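Side-chain contacts in cryptic loci regulator 2 (Schizosaccharomyces pombe 972h-, PDB 5IKJ), which acts upstream of histone deacetylases to promote transcriptional silencing and is required for proper nucleosome positioning at heterochromatic loci and for silencing by the SHREC complex: residues Q75-L78 with N79-C82; Y535-S538 with E539-V543. One frame throughout, in Å; residues are numbered along the deposited sequence.

Contact 1: Q75-L78 with N79-C82; sequences QPIL and NQLC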
# COMPACT_ATOMS: atom_id res chain seq x y z
N GLN A 75 -5.65 -1.98 -8.84
CA GLN A 75 -5.10 -2.63 -10.02
C GLN A 75 -6.15 -2.94 -11.08
O GLN A 75 -5.84 -2.81 -12.27
CB GLN A 75 -4.36 -3.91 -9.61
CG GLN A 75 -3.17 -3.67 -8.69
CD GLN A 75 -2.22 -2.63 -9.22
OE1 GLN A 75 -1.81 -2.68 -10.38
NE2 GLN A 75 -1.87 -1.66 -8.39
N PRO A 76 -7.38 -3.34 -10.73
CA PRO A 76 -8.40 -3.51 -11.77
C PRO A 76 -8.64 -2.24 -12.58
O PRO A 76 -8.99 -2.33 -13.76
CB PRO A 76 -9.65 -3.92 -10.98
CG PRO A 76 -9.11 -4.54 -9.74
CD PRO A 76 -7.87 -3.77 -9.41
N ILE A 77 -8.46 -1.07 -11.98
CA ILE A 77 -8.65 0.18 -12.71
C ILE A 77 -7.53 0.36 -13.74
O ILE A 77 -7.78 0.76 -14.88
CB ILE A 77 -8.72 1.37 -11.74
CG1 ILE A 77 -9.92 1.20 -10.80
CG2 ILE A 77 -8.82 2.69 -12.51
CD1 ILE A 77 -10.05 2.29 -9.75
N LEU A 78 -6.29 0.06 -13.36
CA LEU A 78 -5.19 0.14 -14.31
C LEU A 78 -5.33 -0.92 -15.40
O LEU A 78 -5.03 -0.67 -16.57
CB LEU A 78 -3.85 -0.00 -13.60
CG LEU A 78 -2.61 0.11 -14.50
CD1 LEU A 78 -2.52 1.50 -15.13
CD2 LEU A 78 -1.33 -0.22 -13.75
N ASN A 79 -5.79 -2.12 -15.02
CA ASN A 79 -5.96 -3.19 -16.00
C ASN A 79 -7.00 -2.81 -17.05
O ASN A 79 -6.73 -2.82 -18.25
CB ASN A 79 -6.35 -4.49 -15.29
CG ASN A 79 -5.20 -5.07 -14.49
OD1 ASN A 79 -4.04 -4.72 -14.69
ND2 ASN A 79 -5.52 -5.98 -13.58
N GLN A 80 -8.22 -2.48 -16.60
CA GLN A 80 -9.26 -2.09 -17.55
C GLN A 80 -8.85 -0.88 -18.38
O GLN A 80 -9.40 -0.67 -19.46
CB GLN A 80 -10.57 -1.80 -16.80
CG GLN A 80 -10.69 -0.40 -16.21
CD GLN A 80 -11.98 -0.21 -15.44
OE1 GLN A 80 -12.91 -1.00 -15.56
NE2 GLN A 80 -12.05 0.85 -14.64
N LEU A 81 -7.90 -0.09 -17.89
CA LEU A 81 -7.34 1.01 -18.67
C LEU A 81 -6.30 0.52 -19.67
O LEU A 81 -6.08 1.19 -20.69
CB LEU A 81 -6.71 2.05 -17.74
CG LEU A 81 -6.64 3.48 -18.25
CD1 LEU A 81 -8.02 4.13 -18.24
CD2 LEU A 81 -5.66 4.29 -17.41
N CYS A 82 -5.65 -0.61 -19.40
CA CYS A 82 -4.67 -1.19 -20.31
C CYS A 82 -5.28 -2.18 -21.29
O CYS A 82 -4.62 -2.54 -22.27
CB CYS A 82 -3.56 -1.88 -19.51
SG CYS A 82 -2.42 -0.74 -18.69
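With CG swung trans to the backbone N (chi1 -178°), Leu78 brings CD1 to the side of Cys82. The two residues meet at Leu78 CD1 and Cys82 SG, 4.2 Å apart, a loose apolar touch. The same sulfur, Cys82 SG, comes within 3.4 Å of Leu78 O, the carbonyl that also takes a weak bond from Cys82 N. Gln80 is folded differently: chi1 of 83° wedges its CG between the two backbone branches and places this methylene 3.4 Å from Ile77 O, with the rest of the chain extended. Gln80 NE2 ends beside Ile77, 4.0 Å from Ile77 CA. All of this is i to i+3 and i to i+4 packing on the two-turn helix 75-82, whose backbone ladder runs from Asn79 N to Gln75 O (2.8 Å) and from Gln80 N to Pro76 O (2.9 Å), the latter nearly straight at 172°. Pro76, lacking an N-H, thus still contributes its carbonyl to the ladder. Beside that first bond, Gln75 O stands over the face of the Asn79 amide, 3.2 Å from Asn79 CG, so that ND2 is badly angled and makes no hydrogen bond there. The polar end of Gln75 turns instead to helix 214-237, where NE2 bonds Thr237 OG1. Leu78 packs against Thr237 and Trp238, and Leu81 reaches Leu279 and Thr283 of helix 278-285.

Contact 2: Y535-S538 with E539-V543; sequences YLLS and EIDMV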
# COMPACT_ATOMS: atom_id res chain seq x y z
N TYR A 535 -19.19 16.03 3.06
CA TYR A 535 -18.98 16.90 1.91
C TYR A 535 -18.28 16.16 0.78
O TYR A 535 -18.72 16.21 -0.38
CB TYR A 535 -18.15 18.12 2.33
CG TYR A 535 -18.84 19.06 3.29
CD1 TYR A 535 -19.97 19.76 2.91
CD2 TYR A 535 -18.35 19.24 4.57
CE1 TYR A 535 -20.61 20.62 3.78
CE2 TYR A 535 -18.98 20.10 5.46
CZ TYR A 535 -20.10 20.79 5.06
OH TYR A 535 -20.73 21.65 5.94
N LEU A 536 -17.19 15.46 1.09
CA LEU A 536 -16.42 14.77 0.06
C LEU A 536 -17.31 13.84 -0.75
O LEU A 536 -17.29 13.87 -1.99
CB LEU A 536 -15.27 13.99 0.71
CG LEU A 536 -14.06 13.64 -0.17
CD1 LEU A 536 -12.96 13.01 0.67
CD2 LEU A 536 -14.43 12.72 -1.32
N LEU A 537 -18.08 13.01 -0.08
CA LEU A 537 -18.94 12.07 -0.76
C LEU A 537 -19.84 12.76 -1.77
O LEU A 537 -20.06 12.25 -2.86
CB LEU A 537 -19.79 11.29 0.23
CG LEU A 537 -20.67 10.25 -0.43
CD1 LEU A 537 -19.85 9.44 -1.42
CD2 LEU A 537 -21.32 9.34 0.60
N SER A 538 -20.35 13.92 -1.41
CA SER A 538 -21.22 14.67 -2.29
C SER A 538 -20.46 15.26 -3.44
O SER A 538 -20.98 15.38 -4.54
CB SER A 538 -21.92 15.79 -1.52
OG SER A 538 -22.82 15.27 -0.58
N GLU A 539 -19.21 15.62 -3.19
CA GLU A 539 -18.39 16.24 -4.23
C GLU A 539 -17.97 15.23 -5.30
O GLU A 539 -17.85 15.60 -6.47
CB GLU A 539 -17.16 16.88 -3.60
CG GLU A 539 -16.44 17.87 -4.50
CD GLU A 539 -17.09 19.24 -4.52
OE1 GLU A 539 -17.98 19.49 -3.68
OE2 GLU A 539 -16.72 20.06 -5.38
N ILE A 540 -17.75 13.97 -4.92
CA ILE A 540 -17.22 12.96 -5.82
C ILE A 540 -18.25 11.88 -6.14
O ILE A 540 -17.91 10.89 -6.80
CB ILE A 540 -15.93 12.32 -5.26
CG1 ILE A 540 -16.24 11.42 -4.05
CG2 ILE A 540 -14.93 13.40 -4.86
CD1 ILE A 540 -15.08 10.53 -3.65
N ASP A 541 -19.49 12.04 -5.68
CA ASP A 541 -20.46 10.95 -5.76
C ASP A 541 -20.57 10.39 -7.18
O ASP A 541 -20.68 9.17 -7.37
CB ASP A 541 -21.83 11.43 -5.27
CG ASP A 541 -22.73 10.28 -4.82
OD1 ASP A 541 -22.65 9.19 -5.41
OD2 ASP A 541 -23.51 10.49 -3.87
N MET A 542 -20.54 11.26 -8.18
CA MET A 542 -20.71 10.82 -9.56
C MET A 542 -19.39 10.58 -10.28
O MET A 542 -19.28 9.64 -11.07
CB MET A 542 -21.52 11.86 -10.35
CG MET A 542 -22.71 12.46 -9.60
SD MET A 542 -23.81 11.24 -8.87
CE MET A 542 -24.15 10.19 -10.28
N VAL A 543 -18.37 11.39 -9.99
CA VAL A 543 -17.20 11.44 -10.86
C VAL A 543 -16.22 10.31 -10.54
O VAL A 543 -15.66 9.69 -11.44
CB VAL A 543 -16.53 12.82 -10.75
CG1 VAL A 543 -15.35 12.94 -11.71
CG2 VAL A 543 -17.55 13.94 -11.00
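The Asp541 carboxylate turns one face toward Leu537, whose CG stands over OD2 at 4.5 Å; Leu537 O comes in on the same side but obliquely, 3.9 Å from Asp541 CG. Leu537 and Asp541 are an i to i+4 pair at the C-terminal part of the last helix of the chain, which lies against strands 255-266, 288-294 and 300-304 of the five-stranded antiparallel sheet. Asp541 OD1 has its partner outside this turn, in a salt bridge to a basic side chain on the chain of another protein, whose apolar side chains also pack on Leu536 and Leu537. The Tyr535 side chain leads away from the following turn and touches Phe302 of strand 300-304. Leu536 O is gripped by Ile540 N at 3.0 Å, nearly in line with the carbonyl, and more weakly by Glu539 N, which also bonds Tyr535 O at 2.9 Å. On the sheet side, Leu536 and Ile540 both pack on His291. Ile540 has CG1 between its backbone N and carbonyl carbon (chi1 71°), a torsion that brings this branch back over the preceding turn, 3.4 Å from Leu536 O. There the two side chains cross at a slant, and Leu536 CD2 presses on Ile540 CD1 at 3.3 Å, tighter than usual van der Waals contact.

Contacts 1 and 2 both consist of i to i+3 and i to i+4 contacts, one inside helix 75-82 and one at the C-terminal part of the last helix. Their centres lie 22 Å apart and their nearest atoms about 9 Å, so they do not touch. The chain beyond contact 2 nevertheless approaches contact 1: Ala545, two residues past Val543, packs on Ile77. A second connection runs through helix 278-285, which borders Leu81 in contact 1 and leads into strand 288-294, where Leu536 and Ile540 of contact 2 rest. Neither contact supplies a ligand to the zinc ion, which is bound by His189, Cys204, Cys206 and Cys209.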